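Long-range contacts in quinoline 2-oxidoreductase large subunit (Pseudomonas putida, PDB 1T3Q), which catalyses, as the molybdenum-carrying subunit of a molybdenum hydroxylase, the oxidation of quinoline at its 2-position: residues S319-G324 against C365-Y370; H294-R299 against L334-V339; R20-R25 against G509-L514. All coordinates share one frame; numbering follows the deposited sequence.

How the contacts relate
Contacts 1 and 2 are neighbours, their centres 5 Å apart, and both lie within the molybdopterin cofactor-binding region covering residues 158-405. They share a mixed sheet in which strands 298-306 and 312-322 pair antiparallel, and their segments alternate along the chain: 294-299, 319-324, 334-339, then 365-370. The side chain of S337 in contact 2 reaches S319 and T321 of contact 1. Contact 3 lies about 33 Å from contact 1 and 32 Å from contact 2, centre to centre, and joins the N-terminal part of the chain to helix 510-522, so its segments bracket the other four in sequence. Contacts 1 and 3 both line cofactor pockets: Y370 the molybdenum ion's, H510 and T513 the pterin cytosine dinucleotide's.

Contact 1: S319-G324 against C365-Y370; sequences SITDGG and CPIGAY. With SMO (dioxosulfidomolybdenum(VI) ion), chain O.
G324 and C365 begin a junction in the molybdopterin-binding region of this xanthine dehydrogenase family protein, where the end of strand 312-322 meets the loop that carries Y370 to the molybdenum. The carbonyl oxygen of C365 receives a CA-H...O contact from G324 CA at 3.5 Å. G324 has a positive phi, and a side chain there would run into C365 O and P366 CA, so the close backbone approach depends on the glycine. P366 CA makes a CA-H...O contact with G323 O at 3.5 Å. The same oxygen accepts the backbone N-H of I367, the hydrogen bond that ties the two segments together: N to G323 O is 2.9 Å and nearly straight at 165°, although the donor stands above the carbonyl plane, 56° out of it. The side chain of I367 then lies against the strand end. With CG1 swung anti to the backbone N (chi1 -156°), CD1 comes to 3.5 Å from D322 O, while CG2 meets the methyl CG2 of T321 at 4.3 Å. The carboxylate of D322 plays no part in this packing, being engaged by R195, K364 and T362, and R195 also hydrogen-bonds to C365 O. Beyond I367 the loop leaves the strand for the active site. A369 is held through its backbone N by H260 and sets its CB 4.1 Å from the sulfur of the molybdenum group; Q224 NE2 and A546 N hydrogen-bond to that group. At Y370 it is the backbone that comes nearest, its carbonyl carbon C lying 3.4 Å from the sulfur.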
loop_
_atom_site.group_PDB
_atom_site.type_symbol
_atom_site.label_atom_id
_atom_site.label_comp_id
_atom_site.label_asym_id
_atom_site.label_seq_id
_atom_site.Cartn_x
_atom_site.Cartn_y
_atom_site.Cartn_z
ATOM N N SER B 319 38.548 27.104 14.351
ATOM C CA SER B 319 37.248 26.492 14.584
ATOM C C SER B 319 37.367 25.035 15.016
ATOM O O SER B 319 38.016 24.234 14.348
ATOM C CB SER B 319 36.416 26.594 13.301
ATOM O OG SER B 319 35.084 26.155 13.501
ATOM N N ILE B 320 36.729 24.694 16.132
ATOM C CA ILE B 320 36.773 23.327 16.641
ATOM C C ILE B 320 35.358 22.803 16.856
ATOM O O ILE B 320 34.515 23.490 17.433
ATOM C CB ILE B 320 37.528 23.249 17.981
ATOM C CG1 ILE B 320 38.882 23.952 17.862
ATOM C CG2 ILE B 320 37.733 21.787 18.371
ATOM C CD1 ILE B 320 39.578 24.169 19.192
ATOM N N THR B 321 35.111 21.584 16.392
ATOM C CA THR B 321 33.804 20.951 16.507
ATOM C C THR B 321 33.806 19.780 17.481
ATOM O O THR B 321 34.714 18.942 17.457
ATOM C CB THR B 321 33.331 20.418 15.127
ATOM O OG1 THR B 321 33.117 21.516 14.230
ATOM C CG2 THR B 321 32.039 19.622 15.264
ATOM N N ASP B 322 32.794 19.735 18.346
ATOM C CA ASP B 322 32.638 18.626 19.287
ATOM C C ASP B 322 31.847 17.634 18.439
ATOM O O ASP B 322 30.628 17.757 18.302
ATOM C CB ASP B 322 31.815 19.062 20.503
ATOM C CG ASP B 322 31.686 17.962 21.540
ATOM O OD1 ASP B 322 31.240 16.856 21.173
ATOM O OD2 ASP B 322 32.029 18.204 22.719
ATOM N N GLY B 323 32.543 16.654 17.867
ATOM C CA GLY B 323 31.893 15.715 16.968
ATOM C C GLY B 323 31.185 14.478 17.476
ATOM O O GLY B 323 30.498 13.808 16.705
ATOM N N GLY B 324 31.328 14.159 18.750
ATOM C CA GLY B 324 30.672 12.965 19.242
ATOM C C GLY B 324 31.536 11.751 18.961
ATOM O O GLY B 324 32.651 11.877 18.442
ATOM N N CYS B 365 26.647 11.613 21.526
ATOM C CA CYS B 365 26.087 11.118 20.285
ATOM C C CYS B 365 26.741 11.926 19.165
ATOM O O CYS B 365 27.167 13.069 19.365
ATOM C CB CYS B 365 24.567 11.276 20.259
ATOM S SG CYS B 365 24.033 12.932 19.929
ATOM N N PRO B 366 26.867 11.327 17.980
ATOM C CA PRO B 366 27.489 12.050 16.872
ATOM C C PRO B 366 26.843 13.381 16.524
ATOM O O PRO B 366 25.622 13.544 16.600
ATOM C CB PRO B 366 27.437 11.047 15.712
ATOM C CG PRO B 366 26.447 10.007 16.146
ATOM C CD PRO B 366 26.607 9.925 17.622
ATOM N N ILE B 367 27.687 14.341 16.172
ATOM C CA ILE B 367 27.211 15.649 15.765
ATOM C C ILE B 367 26.635 15.398 14.378
ATOM O O ILE B 367 27.080 14.495 13.673
ATOM C CB ILE B 367 28.377 16.668 15.699
ATOM C CG1 ILE B 367 27.835 18.087 15.869
ATOM C CG2 ILE B 367 29.135 16.531 14.387
ATOM C CD1 ILE B 367 27.310 18.372 17.268
ATOM N N GLY B 368 25.635 16.178 13.986
ATOM C CA GLY B 368 25.031 15.969 12.688
ATOM C C GLY B 368 24.484 17.252 12.096
ATOM O O GLY B 368 24.597 18.322 12.694
ATOM N N ALA B 369 23.873 17.127 10.926
ATOM C CA ALA B 369 23.316 18.263 10.209
ATOM C C ALA B 369 22.016 18.793 10.793
ATOM O O ALA B 369 21.120 18.031 11.136
ATOM C CB ALA B 369 23.093 17.885 8.752
ATOM N N TYR B 370 21.943 20.112 10.905
ATOM C CA TYR B 370 20.751 20.798 11.375
ATOM C C TYR B 370 20.742 22.138 10.646
ATOM O O TYR B 370 21.752 22.841 10.605
ATOM C CB TYR B 370 20.767 20.999 12.895
ATOM C CG TYR B 370 19.651 21.890 13.425
ATOM C CD1 TYR B 370 18.336 21.758 12.965
ATOM C CD2 TYR B 370 19.910 22.847 14.405
ATOM C CE1 TYR B 370 17.312 22.563 13.469
ATOM C CE2 TYR B 370 18.893 23.653 14.921
ATOM C CZ TYR B 370 17.598 23.507 14.447
ATOM O OH TYR B 370 16.593 24.308 14.951
HETATM S S SMO O . 20.338 20.684 7.588
HETATM MO MO SMO O . 19.136 20.727 5.824
HETATM O OM2 SMO O . 20.734 20.921 5.164
HETATM O OM1 SMO O . 18.665 19.105 5.712
#

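Contact 2: H294-R299 against L334-V339; sequences HAKQQR and LVESHV
E336 reaches across to K296 and Q298 and gives one carboxylate oxygen to each. Two hydrogen bonds carry the contact. K296 N donates to E336 OE1 over 2.7 Å, coming from above the carboxylate plane and somewhat bent at 139°. The amide of Q298 donates from NE2 to E336 OE2, also 2.7 Å but almost straight; it meets the anti lone pair, with the oxygen lying in the amide plane although amide and carboxylate stand nearly perpendicular (87°). A bend at chi2 of -73° folds the glutamate chain so that both oxygens face the segment 294-299. With an alanine here, K296 N would probably be left without its acceptor and the Q298 amide would be freer to turn, with weak bonds to G374 and N300 left to hold it. Among charges, K296 NZ stays 5.0 Å from E336 OE1, close enough probably to favour an ionised carboxylate; the ammonium itself is bound by V373 O, R371 O and T376, with a weak bond to Y370 O. Other touches are carbon against oxygen: K296 CD passes 3.9 Å from E336 OE1, and Q298 CB packs 3.7 Å from S337 OG, a hydroxyl hydrogen-bonded to S319 and T321. Q298 NE2 also lies 3.3 Å from the carbonyl carbon C of E336, which brings the amide against the start of helix 337-342. What results is a loop-to-helix-end junction in the molybdopterin-binding region: an inverse gamma turn centred on Q297 leads into strand 298-306, fastened by the side chain of the residue at the helix N-cap position.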
loop_
_atom_site.group_PDB
_atom_site.type_symbol
_atom_site.label_atom_id
_atom_site.label_comp_id
_atom_site.label_asym_id
_atom_site.label_seq_id
_atom_site.Cartn_x
_atom_site.Cartn_y
_atom_site.Cartn_z
ATOM N N HIS B 294 23.064 15.700 17.348
ATOM C CA HIS B 294 22.950 17.034 17.921
ATOM C C HIS B 294 23.714 17.859 16.910
ATOM O O HIS B 294 24.360 17.303 16.019
ATOM C CB HIS B 294 23.636 17.159 19.289
ATOM C CG HIS B 294 23.060 16.272 20.348
ATOM N ND1 HIS B 294 21.705 16.050 20.484
ATOM C CD2 HIS B 294 23.658 15.561 21.332
ATOM C CE1 HIS B 294 21.494 15.235 21.504
ATOM N NE2 HIS B 294 22.662 14.925 22.036
ATOM N N ALA B 295 23.665 19.174 17.039
ATOM C CA ALA B 295 24.367 20.013 16.087
ATOM C C ALA B 295 24.778 21.344 16.669
ATOM O O ALA B 295 24.433 21.670 17.805
ATOM C CB ALA B 295 23.482 20.243 14.866
ATOM N N LYS B 296 25.535 22.092 15.865
ATOM C CA LYS B 296 25.995 23.438 16.181
ATOM C C LYS B 296 27.082 23.620 17.223
ATOM O O LYS B 296 27.479 24.754 17.498
ATOM C CB LYS B 296 24.795 24.306 16.579
ATOM C CG LYS B 296 23.626 24.233 15.607
ATOM C CD LYS B 296 23.965 24.869 14.258
ATOM C CE LYS B 296 22.804 24.717 13.276
ATOM N NZ LYS B 296 23.038 25.438 11.989
ATOM N N GLN B 297 27.592 22.540 17.803
ATOM C CA GLN B 297 28.600 22.732 18.832
ATOM C C GLN B 297 30.027 22.927 18.348
ATOM O O GLN B 297 30.791 21.976 18.213
ATOM C CB GLN B 297 28.572 21.601 19.869
ATOM C CG GLN B 297 29.515 21.885 21.042
ATOM C CD GLN B 297 29.352 20.936 22.215
ATOM O OE1 GLN B 297 29.083 19.749 22.044
ATOM N NE2 GLN B 297 29.543 21.461 23.421
ATOM N N GLN B 298 30.376 24.172 18.070
ATOM C CA GLN B 298 31.737 24.481 17.676
ATOM C C GLN B 298 32.213 25.715 18.420
ATOM O O GLN B 298 31.415 26.526 18.898
ATOM C CB GLN B 298 31.890 24.643 16.147
ATOM C CG GLN B 298 30.886 25.503 15.417
ATOM C CD GLN B 298 31.283 25.752 13.951
ATOM O OE1 GLN B 298 32.281 26.421 13.674
ATOM N NE2 GLN B 298 30.502 25.213 13.016
ATOM N N ARG B 299 33.527 25.817 18.562
ATOM C CA ARG B 299 34.153 26.934 19.241
ATOM C C ARG B 299 34.893 27.659 18.133
ATOM O O ARG B 299 35.566 27.024 17.321
ATOM C CB ARG B 299 35.142 26.408 20.288
ATOM N N LEU B 334 32.513 16.804 9.551
ATOM C CA LEU B 334 32.906 17.958 8.742
ATOM C C LEU B 334 31.707 18.877 8.519
ATOM O O LEU B 334 31.850 19.982 7.995
ATOM C CB LEU B 334 33.457 17.506 7.388
ATOM C CG LEU B 334 34.672 16.571 7.395
ATOM C CD1 LEU B 334 35.225 16.456 5.976
ATOM C CD2 LEU B 334 35.740 17.117 8.338
ATOM N N VAL B 335 30.534 18.417 8.946
ATOM C CA VAL B 335 29.297 19.173 8.774
ATOM C C VAL B 335 29.298 20.519 9.508
ATOM O O VAL B 335 28.557 21.434 9.144
ATOM C CB VAL B 335 28.071 18.316 9.216
ATOM C CG1 VAL B 335 28.020 18.203 10.722
ATOM C CG2 VAL B 335 26.785 18.906 8.655
ATOM N N GLU B 336 30.132 20.652 10.533
ATOM C CA GLU B 336 30.202 21.908 11.273
ATOM C C GLU B 336 31.386 22.802 10.877
ATOM O O GLU B 336 31.307 23.528 9.889
ATOM C CB GLU B 336 30.214 21.636 12.779
ATOM C CG GLU B 336 28.833 21.250 13.333
ATOM C CD GLU B 336 27.876 22.439 13.398
ATOM O OE1 GLU B 336 26.643 22.222 13.399
ATOM O OE2 GLU B 336 28.354 23.590 13.465
ATOM N N SER B 337 32.475 22.747 11.639
ATOM C CA SER B 337 33.652 23.580 11.372
ATOM C C SER B 337 34.229 23.543 9.957
ATOM O O SER B 337 34.538 24.588 9.380
ATOM C CB SER B 337 34.771 23.243 12.366
ATOM O OG SER B 337 34.447 23.692 13.669
ATOM N N HIS B 338 34.383 22.348 9.404
ATOM C CA HIS B 338 34.962 22.201 8.077
ATOM C C HIS B 338 34.225 23.001 7.003
ATOM O O HIS B 338 34.815 23.870 6.362
ATOM C CB HIS B 338 35.025 20.720 7.700
ATOM C CG HIS B 338 35.881 20.434 6.506
ATOM N ND1 HIS B 338 35.407 20.500 5.214
ATOM C CD2 HIS B 338 37.186 20.084 6.409
ATOM C CE1 HIS B 338 36.382 20.201 4.373
ATOM N NE2 HIS B 338 37.472 19.945 5.074
ATOM N N VAL B 339 32.943 22.719 6.796
ATOM C CA VAL B 339 32.199 23.459 5.782
ATOM C C VAL B 339 31.988 24.909 6.200
ATOM O O VAL B 339 31.861 25.794 5.349
ATOM C CB VAL B 339 30.833 22.808 5.483
ATOM C CG1 VAL B 339 31.048 21.416 4.915
ATOM C CG2 VAL B 339 29.979 22.758 6.742
#

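Contact 3: R20-R25 against G509-L514; sequences RREDTR and GHETTL. With MCN (pterin cytosine dinucleotide), chain N.
R25 and E511 meet because both side chains stretch out: E511 has CG anti to its backbone N (chi1 -178°) and runs extended, while R25 is straight from CG to NE and approaches from the opposite direction. The resulting salt bridge is end-on, with guanidinium and carboxylate nearly coplanar. R25 NH2 donates to the syn lone pair of E511 OE2 at 2.8 Å, and NH1 to OE1 at 3.1 Å; D250 is a second anionic partner of NH2. E22, by contrast, bends at chi2 (-95°), which turns its carboxylate to T512. The threonine hydroxyl OG1 donates to E22 OE1 over 2.7 Å, on the syn side, and accepts a hydrogen bond from R21 N at 2.9 Å, so this single group links two consecutive residues of the first segment. E22 OE2 sits 3.3 Å from G509 CA and takes hydrogen bonds from two waters, one of which accepts a hydrogen bond from G509 N and the other from E511 N, at the start of the helix. R21 lays its CG against E511 CG at 3.7 Å, and its NH2 reaches E511 O through a third water. On the same helix H510 faces the cofactor: its NE2 donates almost straight to the phosphate oxygen O2B of the pterin cytosine dinucleotide at 2.7 Å, with T513 also in that pocket. R20 grips D23 OD1 with NE and NH1, while NH1 also hydrogen-bonds to Q106 O of the small subunit. The contact thus joins helix 23-27 and the residues before it to the N-terminal end of helix 510-522, with helix 672-692 packing on R20 and T513 and strand 529-532 taking R21 NH2 at V529 O.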
loop_
_atom_site.group_PDB
_atom_site.type_symbol
_atom_site.label_atom_id
_atom_site.label_comp_id
_atom_site.label_asym_id
_atom_site.label_seq_id
_atom_site.Cartn_x
_atom_site.Cartn_y
_atom_site.Cartn_z
ATOM N N ARG B 20 -1.240 25.701 -0.894
ATOM C CA ARG B 20 -0.695 24.348 -0.845
ATOM C C ARG B 20 -1.716 23.231 -1.000
ATOM O O ARG B 20 -2.701 23.165 -0.272
ATOM C CB ARG B 20 0.096 24.150 0.453
ATOM C CG ARG B 20 1.149 25.222 0.702
ATOM C CD ARG B 20 2.244 24.702 1.619
ATOM N NE ARG B 20 1.684 23.873 2.685
ATOM C CZ ARG B 20 2.396 23.053 3.445
ATOM N NH1 ARG B 20 1.796 22.330 4.384
ATOM N NH2 ARG B 20 3.708 22.957 3.266
ATOM N N ARG B 21 -1.467 22.331 -1.943
ATOM C CA ARG B 21 -2.383 21.226 -2.154
ATOM C C ARG B 21 -2.325 20.202 -1.019
ATOM O O ARG B 21 -3.292 19.478 -0.786
ATOM C CB ARG B 21 -2.109 20.555 -3.507
ATOM C CG ARG B 21 -0.661 20.202 -3.769
ATOM C CD ARG B 21 -0.464 19.749 -5.216
ATOM N NE ARG B 21 -0.818 20.791 -6.183
ATOM C CZ ARG B 21 -0.708 20.654 -7.503
ATOM N NH1 ARG B 21 -1.055 21.649 -8.309
ATOM N NH2 ARG B 21 -0.249 19.523 -8.020
ATOM N N GLU B 22 -1.212 20.150 -0.292
ATOM C CA GLU B 22 -1.108 19.188 0.800
ATOM C C GLU B 22 -1.866 19.597 2.062
ATOM O O GLU B 22 -2.175 18.754 2.906
ATOM C CB GLU B 22 0.363 18.917 1.154
ATOM C CG GLU B 22 1.182 20.143 1.502
ATOM C CD GLU B 22 1.955 20.690 0.310
ATOM O OE1 GLU B 22 1.319 21.066 -0.697
ATOM O OE2 GLU B 22 3.205 20.739 0.379
ATOM N N ASP B 23 -2.179 20.884 2.185
ATOM C CA ASP B 23 -2.872 21.395 3.367
ATOM C C ASP B 23 -4.189 20.724 3.709
ATOM O O ASP B 23 -4.494 20.532 4.882
ATOM C CB ASP B 23 -3.130 22.899 3.234
ATOM C CG ASP B 23 -1.884 23.736 3.440
ATOM O OD1 ASP B 23 -0.783 23.163 3.613
ATOM O OD2 ASP B 23 -2.006 24.978 3.426
ATOM N N THR B 24 -4.972 20.362 2.697
ATOM C CA THR B 24 -6.276 19.773 2.958
ATOM C C THR B 24 -6.225 18.467 3.742
ATOM O O THR B 24 -6.982 18.291 4.695
ATOM C CB THR B 24 -7.072 19.595 1.649
ATOM O OG1 THR B 24 -7.168 20.868 0.993
ATOM C CG2 THR B 24 -8.483 19.097 1.939
ATOM N N ARG B 25 -5.333 17.554 3.378
ATOM C CA ARG B 25 -5.269 16.315 4.139
ATOM C C ARG B 25 -4.619 16.555 5.502
ATOM O O ARG B 25 -4.960 15.897 6.484
ATOM C CB ARG B 25 -4.503 15.224 3.370
ATOM C CG ARG B 25 -3.003 15.427 3.226
ATOM C CD ARG B 25 -2.383 14.162 2.602
ATOM N NE ARG B 25 -0.947 14.278 2.339
ATOM C CZ ARG B 25 -0.416 14.988 1.346
ATOM N NH1 ARG B 25 -1.202 15.661 0.512
ATOM N NH2 ARG B 25 0.903 15.011 1.178
ATOM N N GLY B 509 6.795 22.235 1.216
ATOM C CA GLY B 509 5.942 22.493 0.062
ATOM C C GLY B 509 6.236 21.997 -1.346
ATOM O O GLY B 509 5.633 22.501 -2.298
ATOM N N HIS B 510 7.128 21.021 -1.495
ATOM C CA HIS B 510 7.477 20.478 -2.817
ATOM C C HIS B 510 6.281 20.032 -3.650
ATOM O O HIS B 510 6.241 20.227 -4.860
ATOM C CB HIS B 510 8.399 19.266 -2.664
ATOM C CG HIS B 510 9.707 19.577 -2.015
ATOM N ND1 HIS B 510 10.563 18.594 -1.565
ATOM C CD2 HIS B 510 10.319 20.754 -1.760
ATOM C CE1 HIS B 510 11.648 19.155 -1.064
ATOM N NE2 HIS B 510 11.525 20.466 -1.171
ATOM N N GLU B 511 5.325 19.393 -2.992
ATOM C CA GLU B 511 4.139 18.883 -3.650
ATOM C C GLU B 511 3.416 19.992 -4.413
ATOM O O GLU B 511 2.739 19.740 -5.411
ATOM C CB GLU B 511 3.234 18.249 -2.592
ATOM C CG GLU B 511 1.971 17.616 -3.101
ATOM C CD GLU B 511 1.305 16.761 -2.031
ATOM O OE1 GLU B 511 0.100 16.476 -2.165
ATOM O OE2 GLU B 511 1.995 16.372 -1.061
ATOM N N THR B 512 3.579 21.222 -3.951
ATOM C CA THR B 512 2.946 22.358 -4.605
ATOM C C THR B 512 3.920 23.101 -5.522
ATOM O O THR B 512 3.640 23.295 -6.703
ATOM C CB THR B 512 2.372 23.343 -3.553
ATOM O OG1 THR B 512 1.324 22.695 -2.818
ATOM C CG2 THR B 512 1.819 24.592 -4.223
ATOM N N THR B 513 5.072 23.491 -4.991
ATOM C CA THR B 513 6.036 24.242 -5.787
ATOM C C THR B 513 6.632 23.502 -6.983
ATOM O O THR B 513 6.891 24.115 -8.018
ATOM C CB THR B 513 7.174 24.794 -4.905
ATOM O OG1 THR B 513 7.761 23.736 -4.137
ATOM C CG2 THR B 513 6.633 25.862 -3.966
ATOM N N LEU B 514 6.857 22.198 -6.862
ATOM C CA LEU B 514 7.411 21.466 -7.993
ATOM C C LEU B 514 6.373 21.400 -9.114
ATOM O O LEU B 514 6.721 21.357 -10.292
ATOM C CB LEU B 514 7.845 20.050 -7.574
ATOM C CG LEU B 514 8.993 19.985 -6.556
ATOM C CD1 LEU B 514 9.345 18.522 -6.271
ATOM C CD2 LEU B 514 10.216 20.734 -7.094
HETATM N N1 MCN N . 11.157 27.969 -2.520
HETATM C C2 MCN N . 10.466 28.776 -3.482
HETATM N N3 MCN N . 11.317 29.538 -4.267
HETATM C C4 MCN N . 12.705 29.580 -4.191
HETATM C C5 MCN N . 13.357 28.741 -3.178
HETATM C C6 MCN N . 12.592 27.945 -2.359
HETATM O O2 MCN N . 9.257 28.779 -3.543
HETATM N N4 MCN N . 13.415 30.340 -4.997
HETATM C "C1'" MCN N . 10.228 27.057 -1.635
HETATM C C2D MCN N . 10.160 25.563 -2.196
HETATM O "O2'" MCN N . 8.824 24.997 -1.951
HETATM C "C3'" MCN N . 11.289 24.868 -1.464
HETATM C C4D MCN N . 11.283 25.476 -0.082
HETATM O O4D MCN N . 10.709 26.864 -0.274
HETATM O "O3'" MCN N . 11.036 23.420 -1.422
HETATM C "C5'" MCN N . 12.631 25.411 0.690
HETATM O "O5'" MCN N . 13.593 25.940 -0.189
HETATM P PA MCN N . 14.910 25.196 -0.641
HETATM O O1A MCN N . 14.716 24.853 -2.086
HETATM O O2A MCN N . 16.031 26.114 -0.184
HETATM O O3A MCN N . 15.249 23.854 0.214
HETATM P PB MCN N . 14.606 22.388 0.173
HETATM O O1B MCN N . 15.694 21.448 -0.234
HETATM O O2B MCN N . 13.338 22.370 -0.628
HETATM O O3B MCN N . 14.185 22.127 1.699
HETATM C C10 MCN N . 15.130 21.692 2.644
HETATM C "C9'" MCN N . 15.425 22.880 3.500
HETATM C "C8'" MCN N . 16.400 22.355 4.580
HETATM S "S8'" MCN N . 17.967 21.755 3.965
HETATM C "C7'" MCN N . 16.183 22.340 5.897
HETATM S "S7'" MCN N . 17.315 21.711 7.127
HETATM C "C6'" MCN N . 14.793 22.845 6.413
HETATM C C7 MCN N . 14.195 23.840 5.454
HETATM O "O9'" MCN N . 14.133 23.312 4.139
HETATM N "N5'" MCN N . 13.998 21.586 6.728
HETATM C C4A MCN N . 12.599 21.958 6.830
HETATM N "N8'" MCN N . 12.798 24.198 5.874
HETATM C C4B MCN N . 12.004 23.186 6.489
HETATM N "N1'" MCN N . 10.627 23.506 6.603
HETATM C "C2'" MCN N . 9.851 22.511 7.094
HETATM N "N2'" MCN N . 8.534 22.771 7.236
HETATM N "N3'" MCN N . 10.340 21.264 7.427
HETATM C "C4'" MCN N . 11.723 20.860 7.323
HETATM O "O4'" MCN N . 12.070 19.747 7.636
HETATM O O HOH W 1 1.264 17.515 -6.616
HETATM O O HOH W 2 5.308 18.843 -0.139
HETATM O O HOH W 3 4.997 20.332 2.478
#